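PDB 3WKY: prophenoloxidase b from Marsupenaeus japonicus, which is the inactive precursor of a type 3 copper phenoloxidase that, once activated, probably hydroxylates monophenols and oxidises o-diphenols. Local coordinates for residues Leu359-Leu364 with Gly379-Val384; Gly66-Ala71 with Gln269-Arg274; Asn589-Val594 with Ala643-Phe648. All blocks are in the same frame, centred on the assembly; numbering follows the deposited sequence.

How the interactions relate
Interaction 2 comes first along the chain, then interaction 1, then interaction 3. Interactions 1 and 2 are neighbours, with centres 10 Å apart. They pack directly: Trp271 lies on Ala383 and Gly379 O, and Phe70 on Gly382 O. Interaction 1 belongs to the copper-containing domain, on helix 356-365 and the loop before helix 391-409. Interaction 2 joins a loop of the N-terminal all-alpha domain to that domain. The packing of one on the other links the domain interface to the loop beside the copper ligand His361. Interaction 3 is in the C-terminal Ig-like domain, on strand 588-598 and helix 645-650. Its centre is 36 Å from that of interaction 1, so it is a separate piece of packing.

Interaction 1 of 3, residues Leu359-Leu364 with Gly379-Val384. With CUO (Cu2-o2 cluster), chain J.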
loop_
_atom_site.group_PDB
_atom_site.type_symbol
_atom_site.label_atom_id
_atom_site.label_comp_id
_atom_site.label_asym_id
_atom_site.label_seq_id
_atom_site.Cartn_x
_atom_site.Cartn_y
_atom_site.Cartn_z
ATOM N N LEU A 359 27.410 11.211 1.558
ATOM C CA LEU A 359 26.803 9.983 2.069
ATOM C C LEU A 359 25.754 9.463 1.100
ATOM O O LEU A 359 25.588 8.251 0.948
ATOM C CB LEU A 359 26.234 10.167 3.472
ATOM C CG LEU A 359 27.305 9.954 4.549
ATOM C CD1 LEU A 359 26.852 10.511 5.892
ATOM C CD2 LEU A 359 27.644 8.463 4.678
ATOM N N GLY A 360 25.076 10.376 0.415
ATOM C CA GLY A 360 24.083 9.988 -0.575
ATOM C C GLY A 360 24.692 9.120 -1.656
ATOM O O GLY A 360 24.071 8.172 -2.114
ATOM N N HIS A 361 25.912 9.445 -2.088
ATOM C CA HIS A 361 26.613 8.578 -3.037
ATOM C C HIS A 361 26.779 7.173 -2.486
ATOM O O HIS A 361 26.598 6.176 -3.203
ATOM C CB HIS A 361 28.003 9.114 -3.319
ATOM C CG HIS A 361 28.036 10.090 -4.446
ATOM N ND1 HIS A 361 28.257 9.701 -5.747
ATOM C CD2 HIS A 361 27.861 11.430 -4.467
ATOM C CE1 HIS A 361 28.227 10.767 -6.530
ATOM N NE2 HIS A 361 27.978 11.816 -5.775
ATOM N N ASP A 362 27.163 7.097 -1.222
ATOM C CA ASP A 362 27.372 5.805 -0.590
ATOM C C ASP A 362 26.069 5.034 -0.321
ATOM O O ASP A 362 26.039 3.808 -0.440
ATOM C CB ASP A 362 28.187 5.975 0.696
ATOM C CG ASP A 362 29.652 6.296 0.414
ATOM O OD1 ASP A 362 30.124 6.002 -0.709
ATOM O OD2 ASP A 362 30.329 6.842 1.310
ATOM N N PHE A 363 25.003 5.734 0.057
ATOM C CA PHE A 363 23.697 5.072 0.164
ATOM C C PHE A 363 23.288 4.469 -1.178
ATOM O O PHE A 363 22.826 3.336 -1.237
ATOM C CB PHE A 363 22.610 6.062 0.582
ATOM C CG PHE A 363 22.501 6.295 2.068
ATOM C CD1 PHE A 363 23.570 6.801 2.803
ATOM C CD2 PHE A 363 21.297 6.054 2.723
ATOM C CE1 PHE A 363 23.445 7.043 4.164
ATOM C CE2 PHE A 363 21.162 6.308 4.089
ATOM C CZ PHE A 363 22.237 6.795 4.809
ATOM N N LEU A 364 23.426 5.233 -2.257
ATOM C CA LEU A 364 23.024 4.726 -3.567
ATOM C C LEU A 364 23.969 3.598 -3.996
ATOM O O LEU A 364 23.535 2.575 -4.531
ATOM C CB LEU A 364 22.985 5.871 -4.602
ATOM C CG LEU A 364 21.839 6.862 -4.370
ATOM C CD1 LEU A 364 22.059 8.179 -5.163
ATOM C CD2 LEU A 364 20.482 6.259 -4.739
ATOM N N GLY A 379 28.653 -0.176 -5.624
ATOM C CA GLY A 379 28.298 0.164 -6.994
ATOM C C GLY A 379 29.109 1.377 -7.435
ATOM O O GLY A 379 29.836 1.958 -6.623
ATOM N N VAL A 380 28.992 1.757 -8.708
ATOM C CA VAL A 380 29.819 2.835 -9.269
ATOM C C VAL A 380 29.596 4.225 -8.666
ATOM O O VAL A 380 30.463 5.101 -8.789
ATOM C CB VAL A 380 29.718 2.914 -10.810
ATOM C CG1 VAL A 380 30.244 1.626 -11.442
ATOM C CG2 VAL A 380 28.272 3.208 -11.274
ATOM N N MET A 381 28.462 4.443 -8.006
ATOM C CA MET A 381 28.224 5.739 -7.348
ATOM C C MET A 381 29.216 5.999 -6.217
ATOM O O MET A 381 29.364 7.135 -5.772
ATOM C CB MET A 381 26.791 5.841 -6.806
ATOM C CG MET A 381 25.782 6.225 -7.873
ATOM S SD MET A 381 25.997 7.939 -8.444
ATOM C CE MET A 381 25.287 8.854 -7.081
ATOM N N GLY A 382 29.894 4.944 -5.765
ATOM C CA GLY A 382 30.869 5.066 -4.690
ATOM C C GLY A 382 32.249 5.607 -5.096
ATOM O O GLY A 382 33.099 5.811 -4.230
ATOM N N ALA A 383 32.477 5.853 -6.386
ATOM C CA ALA A 383 33.821 6.258 -6.847
ATOM C C ALA A 383 33.746 7.399 -7.845
ATOM O O ALA A 383 32.893 7.378 -8.728
ATOM C CB ALA A 383 34.531 5.069 -7.474
ATOM N N VAL A 384 34.647 8.380 -7.741
ATOM C CA VAL A 384 34.526 9.566 -8.597
ATOM C C VAL A 384 34.805 9.298 -10.061
ATOM O O VAL A 384 34.291 10.004 -10.930
ATOM C CB VAL A 384 35.387 10.772 -8.108
ATOM C CG1 VAL A 384 34.807 11.356 -6.825
ATOM C CG2 VAL A 384 36.837 10.356 -7.889
HETATM CU CU1 CUO J . 31.000 15.143 -8.357
HETATM CU CU2 CUO J . 28.324 13.792 -6.361
HETATM O O1 CUO J . 30.116 14.589 -6.653
HETATM O O2 CUO J . 30.013 13.253 -7.631
HETATM O O HOH W 1 32.654 6.518 -1.650
#
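His361 and Met381 meet at the type 3 copper centre. Helix 356-365 supplies ligands to one copper of the Cu2-O2 cluster, and the short 3-10 turn 380-382 lies beside it. His361 NE2 binds CU2 of the cluster at 2.1 Å; His357 and His397 bind the same copper. Val384 O, further along the loop, is hydrogen-bonded to ND1 of His199, another histidine of the copper pocket. The second ring nitrogen of His361 is tied to the backbone: His361 ND1 donates to Met381 O over 2.8 Å, with an N-H...O angle of 147°. The bond reaches a lone pair in the carbonyl plane, but the oxygen sits 16° out of the imidazole plane. With both nitrogens engaged, the rotation of the ring is fixed. Met381 also packs on it. Its chain bends at chi2 (-69°) and chi3, which brings Met381 CE over one face of the imidazole, 3.4 Å from His361 ND1. Phe72 stacks with this ring too. Asp362 works through water: one molecule donates to Asp362 OD1 and to Gly382 O, each at 2.7 Å. Leu364 lies alongside Met381, pointing the same way, and its CD1 is 3.8 Å from Met381 CE.

Interaction 2 of 3, residues Gly66-Ala71 with Gln269-Arg274; sequences GIPFFA and QEWSSR
Pro68 and Trp271 meet where two irregular loops join the N-terminal all-alpha domain of the hemocyanin fold to its copper-containing domain. The main interaction is a CH-pi contact. Pro68 CG stands 4.1 Å from the centroid of the six-membered ring of Trp271, off-centre, and comes closest to Trp271 CH2 at 3.6 Å. Pro68 CB adds a second touch, 3.7 Å from Trp271 CH2. The two side chains run past each other in opposite directions. In Trp271, CG is anti to the carbonyl carbon (chi1 -70°), which swings the far end of the indole to the proline. The aromatic contact is looser: Trp271 CZ3 lies at the edge of the Phe70 ring, 4.4 Å from Phe70 CE1. A leucine here has no indole to cover Pro68, and would probably leave a gap between Pro68 and the edge of Phe70. Hydrogen bonds from Ser272 OG to Thr377 O and between Glu270 O and Thr377 OG1 tie this loop to the one around Thr377 in the same domain. Glu270 also comes close to Glu270 of a second subunit, two like charges near each other. At the other end of the contact, Gly66 O packs 3.5 Å from Gln269 CG.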
loop_
_atom_site.group_PDB
_atom_site.type_symbol
_atom_site.label_atom_id
_atom_site.label_comp_id
_atom_site.label_asym_id
_atom_site.label_seq_id
_atom_site.Cartn_x
_atom_site.Cartn_y
_atom_site.Cartn_z
ATOM N N GLY A 66 42.887 -4.466 -2.994
ATOM C CA GLY A 66 41.820 -5.263 -3.579
ATOM C C GLY A 66 40.428 -4.657 -3.587
ATOM O O GLY A 66 39.448 -5.351 -3.884
ATOM N N ILE A 67 40.331 -3.373 -3.246
ATOM C CA ILE A 67 39.065 -2.650 -3.337
ATOM C C ILE A 67 39.338 -1.299 -3.987
ATOM O O ILE A 67 40.486 -0.842 -4.004
ATOM C CB ILE A 67 38.394 -2.433 -1.954
ATOM C CG1 ILE A 67 39.272 -1.577 -1.042
ATOM C CG2 ILE A 67 38.034 -3.778 -1.288
ATOM C CD1 ILE A 67 38.602 -1.198 0.276
ATOM N N PRO A 68 38.291 -0.658 -4.531
ATOM C CA PRO A 68 38.499 0.672 -5.120
ATOM C C PRO A 68 38.771 1.748 -4.070
ATOM O O PRO A 68 38.584 1.514 -2.873
ATOM C CB PRO A 68 37.153 0.963 -5.809
ATOM C CG PRO A 68 36.512 -0.377 -6.006
ATOM C CD PRO A 68 36.943 -1.187 -4.815
ATOM N N PHE A 69 39.217 2.922 -4.526
ATOM C CA PHE A 69 39.210 4.123 -3.697
ATOM C C PHE A 69 37.786 4.672 -3.684
ATOM O O PHE A 69 37.259 5.103 -4.724
ATOM C CB PHE A 69 40.169 5.178 -4.285
ATOM C CG PHE A 69 39.967 6.575 -3.752
ATOM C CD1 PHE A 69 39.919 6.824 -2.390
ATOM C CD2 PHE A 69 39.872 7.659 -4.631
ATOM C CE1 PHE A 69 39.738 8.111 -1.905
ATOM C CE2 PHE A 69 39.704 8.952 -4.153
ATOM C CZ PHE A 69 39.633 9.184 -2.792
ATOM N N PHE A 70 37.163 4.653 -2.512
ATOM C CA PHE A 70 35.799 5.139 -2.364
ATOM C C PHE A 70 35.824 6.597 -1.927
ATOM O O PHE A 70 35.848 6.915 -0.732
ATOM C CB PHE A 70 35.045 4.254 -1.379
ATOM C CG PHE A 70 34.804 2.870 -1.899
ATOM C CD1 PHE A 70 34.273 2.681 -3.167
ATOM C CD2 PHE A 70 35.159 1.760 -1.152
ATOM C CE1 PHE A 70 34.065 1.405 -3.666
ATOM C CE2 PHE A 70 34.950 0.485 -1.642
ATOM C CZ PHE A 70 34.408 0.307 -2.899
ATOM N N ALA A 71 35.829 7.481 -2.924
ATOM C CA ALA A 71 36.141 8.881 -2.718
ATOM C C ALA A 71 35.200 9.616 -1.767
ATOM O O ALA A 71 35.599 10.598 -1.140
ATOM C CB ALA A 71 36.218 9.595 -4.066
ATOM N N GLN A 269 37.653 -7.829 -9.220
ATOM C CA GLN A 269 36.444 -7.499 -8.480
ATOM C C GLN A 269 35.408 -6.787 -9.358
ATOM O O GLN A 269 35.580 -5.608 -9.679
ATOM C CB GLN A 269 36.822 -6.606 -7.301
ATOM C CG GLN A 269 37.722 -7.280 -6.286
ATOM C CD GLN A 269 36.977 -7.646 -5.014
ATOM O OE1 GLN A 269 36.664 -6.777 -4.194
ATOM N NE2 GLN A 269 36.681 -8.936 -4.846
ATOM N N GLU A 270 34.343 -7.497 -9.737
ATOM C CA GLU A 270 33.269 -6.901 -10.537
ATOM C C GLU A 270 32.432 -5.922 -9.710
ATOM O O GLU A 270 32.019 -6.259 -8.602
ATOM C CB GLU A 270 32.359 -7.985 -11.119
ATOM C CG GLU A 270 31.115 -7.407 -11.792
ATOM C CD GLU A 270 30.360 -8.400 -12.658
ATOM O OE1 GLU A 270 29.135 -8.562 -12.442
ATOM O OE2 GLU A 270 30.980 -8.996 -13.568
ATOM N N TRP A 271 32.192 -4.719 -10.240
ATOM C CA TRP A 271 31.425 -3.712 -9.526
ATOM C C TRP A 271 29.992 -4.202 -9.339
ATOM O O TRP A 271 29.395 -4.790 -10.249
ATOM C CB TRP A 271 31.390 -2.384 -10.300
ATOM C CG TRP A 271 32.723 -1.666 -10.346
ATOM C CD1 TRP A 271 33.782 -1.949 -11.164
ATOM C CD2 TRP A 271 33.126 -0.546 -9.537
ATOM N NE1 TRP A 271 34.822 -1.084 -10.904
ATOM C CE2 TRP A 271 34.444 -0.209 -9.920
ATOM C CE3 TRP A 271 32.498 0.206 -8.536
ATOM C CZ2 TRP A 271 35.147 0.843 -9.327
ATOM C CZ3 TRP A 271 33.199 1.240 -7.942
ATOM C CH2 TRP A 271 34.515 1.551 -8.341
ATOM N N SER A 272 29.435 -3.919 -8.170
ATOM C CA SER A 272 28.043 -4.247 -7.895
ATOM C C SER A 272 27.119 -3.469 -8.821
ATOM O O SER A 272 27.455 -2.376 -9.287
ATOM C CB SER A 272 27.713 -3.939 -6.439
ATOM O OG SER A 272 28.424 -4.836 -5.597
ATOM N N SER A 273 25.958 -4.053 -9.093
ATOM C CA SER A 273 24.941 -3.408 -9.913
ATOM C C SER A 273 23.780 -2.994 -9.011
ATOM O O SER A 273 23.781 -3.272 -7.809
ATOM C CB SER A 273 24.437 -4.385 -10.973
ATOM O OG SER A 273 25.487 -4.806 -11.834
ATOM N N ARG A 274 22.781 -2.350 -9.594
ATOM C CA ARG A 274 21.594 -1.983 -8.842
ATOM C C ARG A 274 20.389 -2.292 -9.705
ATOM O O ARG A 274 20.261 -1.755 -10.796
ATOM C CB ARG A 274 21.591 -0.489 -8.490
ATOM C CG ARG A 274 20.392 -0.091 -7.597
ATOM C CD ARG A 274 20.325 1.422 -7.349
ATOM N NE ARG A 274 20.094 2.151 -8.603
ATOM C CZ ARG A 274 21.028 2.794 -9.305
ATOM N NH1 ARG A 274 22.289 2.839 -8.886
ATOM N NH2 ARG A 274 20.692 3.400 -10.441
#

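Interaction 3 of 3, residues Asn589-Val594 with Ala643-Phe648; sequences NFHFFV and ATIEDF
The sheet of the C-terminal Ig-like domain is covered here by the first turn of helix 645-650, which packs on strand 588-598. His591 and Phe593, two residues apart on the strand, both point to the helix. Ile645 serves both. Its CG1 is anti to the backbone N (chi1 -173°), which parts the two branches of the side chain: CG2 goes to His591, CD1 to Phe593. Ile645 CG2 sits over one face of the imidazole, 4.0 Å from its centroid and 18° off the ring normal. Ile645 CD1 is 4.2 Å from Phe593 CD2. Phe593 CE2 also comes to the edge of the Phe648 ring, 4.2 Å from Phe648 CE2, and the two side chains cross at about a right angle. Glu646 lies at the margin, with OE2 3.8 Å from His591 CE1 and its carboxylate nearly perpendicular to the imidazole. The helix start is capped: Asp647 N donates to Thr644 OG1 over 3.0 Å. Trp527 touches both His591 and Ile645. Strands 501-509 and 655-664 flank the strand. The arrangement is an N-capped helix packed through apolar and aromatic side chains on a beta-sheet, within the Ig-like domain of the hemocyanin family.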
loop_
_atom_site.group_PDB
_atom_site.type_symbol
_atom_site.label_atom_id
_atom_site.label_comp_id
_atom_site.label_asym_id
_atom_site.label_seq_id
_atom_site.Cartn_x
_atom_site.Cartn_y
_atom_site.Cartn_z
ATOM N N ASN A 589 17.367 24.406 -31.526
ATOM C CA ASN A 589 17.647 25.822 -31.301
ATOM C C ASN A 589 18.080 26.153 -29.873
ATOM O O ASN A 589 17.439 25.734 -28.912
ATOM C CB ASN A 589 16.428 26.663 -31.686
ATOM C CG ASN A 589 15.958 26.378 -33.097
ATOM O OD1 ASN A 589 14.798 26.027 -33.320
ATOM N ND2 ASN A 589 16.858 26.517 -34.057
ATOM N N PHE A 590 19.166 26.918 -29.749
ATOM C CA PHE A 590 19.715 27.316 -28.453
ATOM C C PHE A 590 19.875 28.822 -28.335
ATOM O O PHE A 590 20.241 29.499 -29.307
ATOM C CB PHE A 590 21.094 26.687 -28.224
ATOM C CG PHE A 590 21.068 25.202 -28.005
ATOM C CD1 PHE A 590 20.927 24.331 -29.076
ATOM C CD2 PHE A 590 21.241 24.673 -26.728
ATOM C CE1 PHE A 590 20.920 22.957 -28.883
ATOM C CE2 PHE A 590 21.235 23.292 -26.518
ATOM C CZ PHE A 590 21.073 22.433 -27.606
ATOM N N HIS A 591 19.618 29.344 -27.136
ATOM C CA HIS A 591 19.992 30.712 -26.812
ATOM C C HIS A 591 21.504 30.783 -26.641
ATOM O O HIS A 591 22.108 29.882 -26.061
ATOM C CB HIS A 591 19.364 31.155 -25.492
ATOM C CG HIS A 591 17.873 31.287 -25.523
ATOM N ND1 HIS A 591 17.214 32.140 -26.383
ATOM C CD2 HIS A 591 16.915 30.711 -24.756
ATOM C CE1 HIS A 591 15.913 32.061 -26.165
ATOM N NE2 HIS A 591 15.705 31.204 -25.180
ATOM N N PHE A 592 22.100 31.882 -27.103
ATOM C CA PHE A 592 23.536 32.131 -26.972
ATOM C C PHE A 592 23.611 33.530 -26.360
ATOM O O PHE A 592 23.568 34.545 -27.064
ATOM C CB PHE A 592 24.163 32.066 -28.372
ATOM C CG PHE A 592 25.676 32.044 -28.411
ATOM C CD1 PHE A 592 26.400 33.237 -28.493
ATOM C CD2 PHE A 592 26.370 30.840 -28.491
ATOM C CE1 PHE A 592 27.798 33.225 -28.578
ATOM C CE2 PHE A 592 27.762 30.819 -28.580
ATOM C CZ PHE A 592 28.475 32.018 -28.628
ATOM N N PHE A 593 23.669 33.581 -25.034
ATOM C CA PHE A 593 23.616 34.838 -24.285
ATOM C C PHE A 593 25.015 35.433 -24.183
ATOM O O PHE A 593 25.970 34.722 -23.854
ATOM C CB PHE A 593 23.063 34.561 -22.874
ATOM C CG PHE A 593 23.211 35.717 -21.884
ATOM C CD1 PHE A 593 24.402 35.913 -21.173
ATOM C CD2 PHE A 593 22.141 36.549 -21.613
ATOM C CE1 PHE A 593 24.529 36.944 -20.251
ATOM C CE2 PHE A 593 22.253 37.590 -20.690
ATOM C CZ PHE A 593 23.450 37.783 -20.001
ATOM N N VAL A 594 25.137 36.735 -24.450
ATOM C CA VAL A 594 26.431 37.417 -24.391
ATOM C C VAL A 594 26.327 38.666 -23.521
ATOM O O VAL A 594 25.465 39.517 -23.757
ATOM C CB VAL A 594 26.900 37.855 -25.808
ATOM C CG1 VAL A 594 28.263 38.569 -25.734
ATOM C CG2 VAL A 594 26.950 36.664 -26.751
ATOM N N ALA A 643 10.090 38.581 -17.268
ATOM C CA ALA A 643 9.470 37.278 -17.508
ATOM C C ALA A 643 10.271 36.408 -18.470
ATOM O O ALA A 643 10.256 35.192 -18.353
ATOM C CB ALA A 643 8.049 37.446 -18.024
ATOM N N THR A 644 10.947 37.028 -19.434
ATOM C CA THR A 644 11.664 36.277 -20.462
ATOM C C THR A 644 13.125 36.700 -20.548
ATOM O O THR A 644 13.490 37.783 -20.074
ATOM C CB THR A 644 10.998 36.434 -21.841
ATOM O OG1 THR A 644 11.079 37.804 -22.268
ATOM C CG2 THR A 644 9.533 36.010 -21.783
ATOM N N ILE A 645 13.961 35.841 -21.129
ATOM C CA ILE A 645 15.368 36.182 -21.302
ATOM C C ILE A 645 15.457 37.326 -22.309
ATOM O O ILE A 645 16.311 38.191 -22.175
ATOM C CB ILE A 645 16.242 34.962 -21.713
ATOM C CG1 ILE A 645 17.731 35.325 -21.710
ATOM C CG2 ILE A 645 15.794 34.368 -23.050
ATOM C CD1 ILE A 645 18.246 35.745 -20.328
ATOM N N GLU A 646 14.544 37.346 -23.277
ATOM C CA GLU A 646 14.453 38.459 -24.233
ATOM C C GLU A 646 14.221 39.807 -23.532
ATOM O O GLU A 646 14.943 40.786 -23.791
ATOM C CB GLU A 646 13.347 38.186 -25.262
ATOM C CG GLU A 646 13.645 37.022 -26.216
ATOM C CD GLU A 646 13.245 35.640 -25.679
ATOM O OE1 GLU A 646 12.948 35.490 -24.472
ATOM O OE2 GLU A 646 13.234 34.684 -26.486
ATOM N N ASP A 647 13.220 39.863 -22.654
ATOM C CA ASP A 647 12.928 41.085 -21.901
ATOM C C ASP A 647 14.102 41.487 -21.023
ATOM O O ASP A 647 14.413 42.670 -20.885
ATOM C CB ASP A 647 11.680 40.923 -21.023
ATOM C CG ASP A 647 10.387 40.926 -21.818
ATOM O OD1 ASP A 647 10.423 41.192 -23.042
ATOM O OD2 ASP A 647 9.328 40.669 -21.209
ATOM N N PHE A 648 14.743 40.498 -20.412
ATOM C CA PHE A 648 15.894 40.746 -19.546
ATOM C C PHE A 648 17.030 41.419 -20.309
ATOM O O PHE A 648 17.575 42.427 -19.870
ATOM C CB PHE A 648 16.375 39.414 -18.961
ATOM C CG PHE A 648 17.565 39.530 -18.043
ATOM C CD1 PHE A 648 17.418 40.025 -16.757
ATOM C CD2 PHE A 648 18.821 39.100 -18.456
ATOM C CE1 PHE A 648 18.512 40.128 -15.893
ATOM C CE2 PHE A 648 19.922 39.192 -17.600
ATOM C CZ PHE A 648 19.762 39.706 -16.316
#